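PDB 6H6O: ubiquinone biosynthesis accessory factor UbiJ from Escherichia coli, which binds hydrophobic ubiquinone biosynthetic intermediates through its SCP2 domain and is essential for the stability of the multi-enzyme Ubi complex that makes ubiquinone under aerobic conditions. Local coordinates for residues L92-L98 / V116-V120; D79-A84 / E106-D112. One frame throughout, in Å; residues are numbered along the deposited sequence.

Contact 1 (L92-L98 / V116-V120). With CA (calcium ion), chain H.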
ATOM      1  N   LEU A  92       6.927  12.413  -4.106  1.00 40.60           N
ATOM      2  CA  LEU A  92       8.333  12.347  -3.729  1.00 39.47           C
ATOM      3  C   LEU A  92       9.242  11.918  -4.912  1.00 44.08           C
ATOM      4  O   LEU A  92       9.990  10.944  -4.812  1.00 43.23           O
ATOM      5  CB  LEU A  92       8.519  11.464  -2.468  1.00 38.57           C
ATOM      6  CG  LEU A  92       7.873  11.974  -1.164  1.00 42.69           C
ATOM      7  CD1 LEU A  92       7.874  10.895  -0.087  1.00 41.85           C
ATOM      8  CD2 LEU A  92       8.597  13.180  -0.629  1.00 44.50           C
ATOM      9  N   ARG A  93       9.186  12.686  -6.020  1.00 41.83           N
ATOM     10  CA  ARG A  93       9.946  12.440  -7.254  1.00 41.55           C
ATOM     11  C   ARG A  93      11.441  12.729  -7.117  1.00 43.69           C
ATOM     12  O   ARG A  93      12.251  12.014  -7.710  1.00 43.25           O
ATOM     13  CB  ARG A  93       9.352  13.231  -8.432  1.00 43.50           C
ATOM     14  CG  ARG A  93       7.927  12.822  -8.791  1.00 57.25           C
ATOM     15  CD  ARG A  93       7.292  13.778  -9.782  1.00 70.91           C
ATOM     16  NE  ARG A  93       5.916  13.391 -10.101  1.00 83.59           N
ATOM     17  CZ  ARG A  93       4.839  13.824  -9.450  1.00101.76           C
ATOM     18  NH1 ARG A  93       3.630  13.419  -9.813  1.00 89.65           N
ATOM     19  NH2 ARG A  93       4.965  14.666  -8.430  1.00 91.18           N
ATOM     20  N   ASP A  94      11.806  13.779  -6.354  1.00 38.71           N
ATOM     21  CA  ASP A  94      13.197  14.203  -6.139  1.00 38.08           C
ATOM     22  C   ASP A  94      13.318  15.107  -4.903  1.00 42.03           C
ATOM     23  O   ASP A  94      12.300  15.429  -4.285  1.00 41.38           O
ATOM     24  CB  ASP A  94      13.758  14.919  -7.397  1.00 40.67           C
ATOM     25  CG  ASP A  94      12.837  15.950  -8.031  1.00 52.75           C
ATOM     26  OD1 ASP A  94      12.191  16.717  -7.278  1.00 52.74           O
ATOM     27  OD2 ASP A  94      12.802  16.024  -9.280  1.00 60.83           O
ATOM     28  N   ARG A  95      14.558  15.515  -4.548  1.00 38.50           N
ATOM     29  CA  ARG A  95      14.848  16.403  -3.413  1.00 38.36           C
ATOM     30  C   ARG A  95      14.108  17.755  -3.509  1.00 41.28           C
ATOM     31  O   ARG A  95      13.720  18.295  -2.471  1.00 40.86           O
ATOM     32  CB  ARG A  95      16.381  16.583  -3.218  1.00 40.77           C
ATOM     33  CG  ARG A  95      16.850  17.620  -2.166  1.00 57.02           C
ATOM     34  CD  ARG A  95      16.332  17.383  -0.748  1.00 70.60           C
ATOM     35  NE  ARG A  95      16.334  18.617   0.044  1.00 83.86           N
ATOM     36  CZ  ARG A  95      15.533  18.857   1.081  1.00 98.87           C
ATOM     37  NH1 ARG A  95      14.639  17.956   1.461  1.00 83.55           N
ATOM     38  NH2 ARG A  95      15.613  20.008   1.735  1.00 89.83           N
ATOM     39  N   GLN A  96      13.894  18.285  -4.736  1.00 37.70           N
ATOM     40  CA  GLN A  96      13.187  19.555  -4.952  1.00 38.01           C
ATOM     41  C   GLN A  96      11.771  19.458  -4.403  1.00 38.62           C
ATOM     42  O   GLN A  96      11.347  20.306  -3.611  1.00 38.04           O
ATOM     43  CB  GLN A  96      13.056  19.874  -6.440  1.00 40.65           C
ATOM     44  CG  GLN A  96      14.335  20.033  -7.212  1.00 63.68           C
ATOM     45  CD  GLN A  96      13.953  20.677  -8.509  1.00 87.43           C
ATOM     46  OE1 GLN A  96      13.574  20.012  -9.480  1.00 83.51           O
ATOM     47  NE2 GLN A  96      13.934  21.998  -8.512  1.00 81.24           N
ATOM     48  N   GLN A  97      11.038  18.428  -4.864  1.00 32.94           N
ATOM     49  CA  GLN A  97       9.680  18.121  -4.457  1.00 32.33           C
ATOM     50  C   GLN A  97       9.653  17.850  -2.967  1.00 33.35           C
ATOM     51  O   GLN A  97       8.725  18.298  -2.290  1.00 32.92           O
ATOM     52  CB  GLN A  97       9.140  16.913  -5.241  1.00 33.77           C
ATOM     53  CG  GLN A  97       8.586  17.275  -6.618  1.00 51.88           C
ATOM     54  CD  GLN A  97       7.242  17.962  -6.522  1.00 73.20           C
ATOM     55  OE1 GLN A  97       7.148  19.195  -6.477  1.00 69.64           O
ATOM     56  NE2 GLN A  97       6.171  17.179  -6.459  1.00 64.30           N
ATOM     57  N   LEU A  98      10.697  17.166  -2.441  1.00 27.25           N
ATOM     58  CA  LEU A  98      10.775  16.884  -1.015  1.00 24.65           C
ATOM     59  C   LEU A  98      10.880  18.194  -0.220  1.00 28.72           C
ATOM     60  O   LEU A  98      10.154  18.352   0.766  1.00 27.32           O
ATOM     61  CB  LEU A  98      11.931  15.903  -0.700  1.00 23.34           C
ATOM     62  CG  LEU A  98      12.225  15.585   0.769  1.00 25.94           C
ATOM     63  CD1 LEU A  98      11.044  14.878   1.437  1.00 24.24           C
ATOM     64  CD2 LEU A  98      13.507  14.763   0.902  1.00 27.86           C
ATOM     65  N   VAL A 116      15.733  10.955   5.154  1.00 17.24           N
ATOM     66  CA  VAL A 116      14.648  11.016   4.161  1.00 17.66           C
ATOM     67  C   VAL A 116      15.177  11.609   2.819  1.00 20.57           C
ATOM     68  O   VAL A 116      14.791  11.126   1.759  1.00 20.24           O
ATOM     69  CB  VAL A 116      13.351  11.694   4.690  1.00 21.97           C
ATOM     70  CG1 VAL A 116      13.574  13.174   5.017  1.00 21.59           C
ATOM     71  CG2 VAL A 116      12.187  11.497   3.710  1.00 22.51           C
ATOM     72  N   GLN A 117      16.088  12.598   2.870  1.00 18.92           N
ATOM     73  CA  GLN A 117      16.691  13.142   1.639  1.00 19.35           C
ATOM     74  C   GLN A 117      17.424  12.026   0.869  1.00 21.41           C
ATOM     75  O   GLN A 117      17.246  11.905  -0.348  1.00 19.78           O
ATOM     76  CB  GLN A 117      17.669  14.289   1.950  1.00 21.09           C
ATOM     77  CG  GLN A 117      16.972  15.573   2.399  1.00 28.08           C
ATOM     78  CD  GLN A 117      17.943  16.596   2.954  1.00 43.20           C
ATOM     79  OE1 GLN A 117      19.093  16.299   3.287  1.00 34.37           O
ATOM     80  NE2 GLN A 117      17.497  17.832   3.103  1.00 36.64           N
ATOM     81  N   ASN A 118      18.193  11.180   1.592  1.00 17.04           N
ATOM     82  CA  ASN A 118      18.944  10.067   0.990  1.00 16.79           C
ATOM     83  C   ASN A 118      18.002   8.981   0.485  1.00 19.11           C
ATOM     84  O   ASN A 118      18.248   8.415  -0.570  1.00 17.89           O
ATOM     85  CB  ASN A 118      19.993   9.506   1.957  1.00 17.07           C
ATOM     86  CG  ASN A 118      21.117  10.494   2.194  1.00 27.39           C
ATOM     87  OD1 ASN A 118      21.397  11.359   1.370  1.00 22.59           O
ATOM     88  ND2 ASN A 118      21.807  10.380   3.310  1.00 23.39           N
ATOM     89  N   PHE A 119      16.905   8.744   1.198  1.00 16.35           N
ATOM     90  CA  PHE A 119      15.907   7.770   0.773  1.00 16.15           C
ATOM     91  C   PHE A 119      15.256   8.193  -0.580  1.00 20.10           C
ATOM     92  O   PHE A 119      15.183   7.386  -1.517  1.00 20.07           O
ATOM     93  CB  PHE A 119      14.853   7.549   1.873  1.00 18.34           C
ATOM     94  CG  PHE A 119      13.807   6.538   1.476  1.00 20.70           C
ATOM     95  CD1 PHE A 119      14.122   5.182   1.382  1.00 23.66           C
ATOM     96  CD2 PHE A 119      12.528   6.943   1.124  1.00 26.98           C
ATOM     97  CE1 PHE A 119      13.161   4.239   0.993  1.00 25.50           C
ATOM     98  CE2 PHE A 119      11.569   6.000   0.716  1.00 30.86           C
ATOM     99  CZ  PHE A 119      11.890   4.650   0.681  1.00 27.55           C
ATOM    100  N   VAL A 120      14.816   9.459  -0.666  1.00 16.80           N
ATOM    101  CA  VAL A 120      14.203  10.060  -1.865  1.00 17.39           C
ATOM    102  C   VAL A 120      15.231  10.059  -3.041  1.00 21.94           C
ATOM    103  O   VAL A 120      14.881   9.672  -4.162  1.00 22.44           O
ATOM    104  CB  VAL A 120      13.592  11.458  -1.532  1.00 21.35           C
ATOM    105  CG1 VAL A 120      13.143  12.214  -2.794  1.00 22.82           C
ATOM    106  CG2 VAL A 120      12.445  11.324  -0.521  1.00 20.14           C
TER
HETATM  107 CA    CA H 206      12.114  10.745  -9.868  1.00 58.27          CA
HETATM  108  O   HOH W   1      12.335   9.644  -5.352  1.00 40.31           O
HETATM  109  O   HOH W   2      11.524   9.202  -7.879  1.00 47.67           O
HETATM  110  O   HOH W   3      13.292  11.343 -12.073  1.00 61.90           O

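Contact 2 (D79-A84 / E106-D112). With CA (calcium ion), chain F; LMR ((2S)-2-hydroxybutanedioic acid), chain E.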
ATOM      1  N   ASP A  79      16.111   7.111  13.530  1.00 16.03           N
ATOM      2  CA  ASP A  79      17.050   8.161  13.168  1.00 16.16           C
ATOM      3  C   ASP A  79      16.321   9.337  12.532  1.00 20.07           C
ATOM      4  O   ASP A  79      16.779  10.489  12.597  1.00 19.25           O
ATOM      5  CB  ASP A  79      18.096   7.577  12.221  1.00 16.57           C
ATOM      6  CG  ASP A  79      18.956   6.530  12.936  1.00 19.88           C
ATOM      7  OD1 ASP A  79      19.587   6.868  13.960  1.00 18.35           O
ATOM      8  OD2 ASP A  79      18.884   5.351  12.562  1.00 16.45           O
ATOM      9  N   CYS A  80      15.188   9.029  11.910  1.00 15.94           N
ATOM     10  CA  CYS A  80      14.344   9.996  11.220  1.00 16.95           C
ATOM     11  C   CYS A  80      12.910   9.481  11.277  1.00 19.96           C
ATOM     12  O   CYS A  80      12.674   8.267  11.164  1.00 17.82           O
ATOM     13  CB  CYS A  80      14.814  10.173   9.776  1.00 18.27           C
ATOM     14  SG  CYS A  80      13.830  11.340   8.793  1.00 23.11           S
ATOM     15  N   THR A  81      11.965  10.405  11.484  1.00 17.42           N
ATOM     16  CA  THR A  81      10.535  10.078  11.520  1.00 17.47           C
ATOM     17  C   THR A  81       9.829  11.030  10.562  1.00 21.08           C
ATOM     18  O   THR A  81      10.045  12.253  10.620  1.00 21.44           O
ATOM     19  CB  THR A  81       9.967  10.176  12.954  1.00 25.94           C
ATOM     20  OG1 THR A  81      10.677   9.263  13.793  1.00 24.04           O
ATOM     21  CG2 THR A  81       8.445   9.874  13.010  1.00 25.08           C
ATOM     22  N   VAL A  82       9.014  10.465   9.671  1.00 16.21           N
ATOM     23  CA  VAL A  82       8.272  11.237   8.690  1.00 18.11           C
ATOM     24  C   VAL A  82       6.792  11.025   8.931  1.00 21.81           C
ATOM     25  O   VAL A  82       6.373   9.898   9.239  1.00 21.79           O
ATOM     26  CB  VAL A  82       8.708  10.998   7.209  1.00 24.48           C
ATOM     27  CG1 VAL A  82      10.172  11.363   6.997  1.00 23.72           C
ATOM     28  CG2 VAL A  82       8.466   9.561   6.774  1.00 24.90           C
ATOM     29  N   ILE A  83       6.017  12.120   8.888  1.00 19.99           N
ATOM     30  CA  ILE A  83       4.569  12.105   9.108  1.00 19.58           C
ATOM     31  C   ILE A  83       3.898  12.769   7.897  1.00 21.38           C
ATOM     32  O   ILE A  83       4.210  13.915   7.576  1.00 21.62           O
ATOM     33  CB  ILE A  83       4.123  12.752  10.455  1.00 23.60           C
ATOM     34  CG1 ILE A  83       4.921  12.189  11.667  1.00 25.72           C
ATOM     35  CG2 ILE A  83       2.599  12.563  10.656  1.00 23.37           C
ATOM     36  CD1 ILE A  83       5.946  13.126  12.223  1.00 38.56           C
ATOM     37  N   ALA A  84       3.008  12.032   7.206  1.00 19.07           N
ATOM     38  CA  ALA A  84       2.342  12.550   6.010  1.00 19.45           C
ATOM     39  C   ALA A  84       1.148  11.678   5.632  1.00 25.09           C
ATOM     40  O   ALA A  84       1.074  10.527   6.055  1.00 23.07           O
ATOM     41  CB  ALA A  84       3.325  12.567   4.847  1.00 19.39           C
ATOM     42  N   GLU A 106       3.103  19.499   4.116  1.00 25.54           N
ATOM     43  CA  GLU A 106       2.479  18.258   3.637  1.00 24.99           C
ATOM     44  C   GLU A 106       3.247  17.048   4.185  1.00 28.23           C
ATOM     45  O   GLU A 106       2.669  15.983   4.393  1.00 27.31           O
ATOM     46  CB  GLU A 106       2.445  18.207   2.113  1.00 26.65           C
ATOM     47  CG  GLU A 106       1.371  19.088   1.505  1.00 38.33           C
ATOM     48  CD  GLU A 106       1.354  19.074  -0.005  1.00 67.22           C
ATOM     49  OE1 GLU A 106       1.789  20.073  -0.624  1.00 64.13           O
ATOM     50  OE2 GLU A 106       0.933  18.042  -0.572  1.00 65.82           O
ATOM     51  N   LEU A 107       4.540  17.223   4.433  1.00 23.85           N
ATOM     52  CA  LEU A 107       5.396  16.202   5.025  1.00 24.64           C
ATOM     53  C   LEU A 107       6.118  16.822   6.219  1.00 27.46           C
ATOM     54  O   LEU A 107       6.784  17.838   6.057  1.00 26.81           O
ATOM     55  CB  LEU A 107       6.421  15.671   4.007  1.00 25.22           C
ATOM     56  CG  LEU A 107       7.358  14.585   4.541  1.00 31.83           C
ATOM     57  CD1 LEU A 107       6.865  13.206   4.196  1.00 33.03           C
ATOM     58  CD2 LEU A 107       8.723  14.757   4.007  1.00 37.44           C
ATOM     59  N   GLU A 108       5.965  16.231   7.402  1.00 22.99           N
ATOM     60  CA  GLU A 108       6.634  16.701   8.616  1.00 22.42           C
ATOM     61  C   GLU A 108       7.802  15.772   8.889  1.00 24.66           C
ATOM     62  O   GLU A 108       7.648  14.551   8.822  1.00 22.73           O
ATOM     63  CB  GLU A 108       5.660  16.719   9.811  1.00 24.72           C
ATOM     64  CG  GLU A 108       6.249  17.325  11.071  1.00 38.67           C
ATOM     65  CD  GLU A 108       5.495  17.053  12.360  1.00 62.14           C
ATOM     66  OE1 GLU A 108       4.243  17.046  12.337  1.00 52.55           O
ATOM     67  OE2 GLU A 108       6.166  16.886  13.404  1.00 52.40           O
ATOM     68  N   VAL A 109       8.979  16.350   9.163  1.00 20.66           N
ATOM     69  CA  VAL A 109      10.188  15.571   9.450  1.00 21.09           C
ATOM     70  C   VAL A 109      10.688  15.821  10.876  1.00 27.29           C
ATOM     71  O   VAL A 109      10.817  16.966  11.307  1.00 27.37           O
ATOM     72  CB  VAL A 109      11.318  15.791   8.406  1.00 25.44           C
ATOM     73  CG1 VAL A 109      12.524  14.900   8.703  1.00 25.08           C
ATOM     74  CG2 VAL A 109      10.825  15.545   6.985  1.00 25.28           C
ATOM     75  N   GLN A 110      10.990  14.733  11.589  1.00 23.10           N
ATOM     76  CA  GLN A 110      11.578  14.763  12.926  1.00 22.63           C
ATOM     77  C   GLN A 110      12.892  13.980  12.842  1.00 26.51           C
ATOM     78  O   GLN A 110      13.011  13.057  12.037  1.00 26.23           O
ATOM     79  CB  GLN A 110      10.626  14.125  13.945  1.00 24.03           C
ATOM     80  CG  GLN A 110       9.369  14.958  14.197  1.00 31.81           C
ATOM     81  CD  GLN A 110       8.319  14.259  15.030  1.00 50.32           C
ATOM     82  OE1 GLN A 110       8.490  13.130  15.496  1.00 48.99           O
ATOM     83  NE2 GLN A 110       7.190  14.919  15.223  1.00 41.15           N
ATOM     84  N   GLY A 111      13.877  14.377  13.631  1.00 23.70           N
ATOM     85  CA  GLY A 111      15.175  13.720  13.606  1.00 22.65           C
ATOM     86  C   GLY A 111      16.040  14.174  12.453  1.00 25.71           C
ATOM     87  O   GLY A 111      16.005  15.344  12.069  1.00 27.26           O
ATOM     88  N   ASP A 112      16.832  13.249  11.892  1.00 22.24           N
ATOM     89  CA  ASP A 112      17.791  13.550  10.842  1.00 21.23           C
ATOM     90  C   ASP A 112      17.156  13.677   9.451  1.00 22.11           C
ATOM     91  O   ASP A 112      16.887  12.677   8.790  1.00 19.11           O
ATOM     92  CB  ASP A 112      18.948  12.522  10.858  1.00 22.27           C
ATOM     93  CG  ASP A 112      20.053  12.762   9.846  1.00 27.69           C
ATOM     94  OD1 ASP A 112      20.117  13.883   9.287  1.00 27.76           O
ATOM     95  OD2 ASP A 112      20.886  11.845   9.648  1.00 26.72           O
TER
HETATM   96 CA    CA F 204      20.432   4.671  14.488  1.00 17.66          CA
HETATM   97  C1  LMR E 203      18.074  10.030  17.613  1.00 54.14           C
HETATM   98  O1A LMR E 203      18.094  10.411  18.766  1.00 57.84           O
HETATM   99  O1B LMR E 203      16.976   9.775  16.943  1.00 48.63           O
HETATM  100  C2  LMR E 203      19.347   9.759  16.828  1.00 54.42           C
HETATM  101  O2  LMR E 203      19.199   8.657  15.941  1.00 49.06           O
HETATM  102  C3  LMR E 203      19.814  10.987  16.056  1.00 57.49           C
HETATM  103  C4  LMR E 203      18.996  11.266  14.818  1.00 55.41           C
HETATM  104  O4A LMR E 203      19.459  10.675  13.741  1.00 51.34           O
HETATM  105  O4B LMR E 203      18.027  11.997  14.822  1.00 56.65           O
HETATM  106  O   HOH W   4      18.509   4.235  15.762  1.00 22.85           O
HETATM  107  O   HOH W   5      20.439   2.466  13.874  1.00 14.33           O

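Contact 1 (L92-L98 / V116-V120)
V120 and L98 carry the apolar part of this contact. V120 turns its CG1 methyl, anti to the backbone N (chi1 171°), onto the backbone of D94, with CG1 3.6 Å from D94 C, while its other methyl, CG2, lies 3.9 Å from L98 CD2. A branched, short side chain suits this place, since it can fill the space beside a helix start with one methyl and meet a leucine with the other. L98 crosses Q117 at about a right angle, its CD2 resting on the helix backbone at Q117 CA, 3.6 Å away; L92 CD2 and V116 CG2 extend the greasy patch at longer range.

The polar margin is different. Q117, extended beyond CG, lays its amide nitrogen NE2 over the centre of the R95 guanidinium, 3.0 Å above the plane, the two flat groups being 63° apart. Both are donors, so this is packing without a hydrogen bond; the bend of R95 at chi2 (58°) brings its guanidinium beneath the Q117 amide, CD lying against Q117 CG. With an alanine in place of this arginine, the Q117 amide and CG would lose the flat group and the aliphatic CD beneath them, and the amide would probably be freer to turn.

Water 1 hydrogen-bonds to both L92 O and V120 O, 2.8 Å from the latter, and so bridges the two backbones. R93 O binds a calcium ion at 2.5 Å, and D124 and E127 of helix 113-128 complete the site from the protein.

D94 is the N-cap of helix 95-104: its OD1 accepts from Q97 N at 3.2 Å. The whole is a capped helix start packed on the C-terminal helix of an SCP2 domain.

Contact 2 (D79-A84 / E106-D112)
I83 and Q110 cross obliquely on one face of the sheet, the I83 CD1 methyl lying 3.7 Å from Q110 NE2. Q110 is drawn out beyond CG, and its NE2 donates to E108 OE2 at 2.9 Å, meeting the carboxylate from above its plane, so two polar side chains of one strand are bridged over the end of the isoleucine. T81 shares this face, with its CG2 methyl near Q110 OE1. Long polar chains suit this exposed side, where their amide and carboxylate ends, hydrogen-bonded to each other, lie over the I83 methyl.

The opposite face is apolar. A84 CB meets L107 CD1 at 3.7 Å, the small alanine leaving room for the leucine, whose CG stands anti to the backbone N (chi1 -180°). V82 packs between L107 and V109, and C80 SG touches V109 CG1 at 3.8 Å. Helices 95-104 and 113-128 cover this side through I102 and V116.

Strands 80-84 and 107-111 form an antiparallel pair at one margin of the mixed SCP2 sheet, 107-111 being the outermost strand within the chain; strand 47-52 lies beyond 80-84. T81 pairs with Q110 and I83 with E108 as hydrogen-bonded pairs, and E108 N points to I83 O almost straight, at 179°.

Beyond the pairs, D112 N donates to D79 O at 2.8 Å. G111 has positive phi (80°), and a CB there would run into D79 O. D79 holds a calcium ion through both carboxylate oxygens, OD1 at 2.4 Å, and OD2 also accepts from V47 N of strand 47-52, while D79, G111 and D112 border the hydroxybutanedioic acid. D112 also caps helix 113-128, its OD1 accepting from Q114 N.

Overall arrangement
The centres of contact 1 and contact 2 lie about 12 Å apart, and their segments alternate along the chain: strand 80-84, the start of helix 95-104, strand 107-111, then helix 113-128. Each contact thus takes one element from either half of this run. Contact 2 joins two neighbouring strands at the margin of the mixed sheet, whereas contact 1 joins the two helices that cover the apolar face of this margin. The layers meet directly, L98 packing on L107 and V116 on V82 and V109. All four segments belong to the SCP2 family region, the lipid-binding part of UbiJ, so together they build one helix-covered edge of that domain.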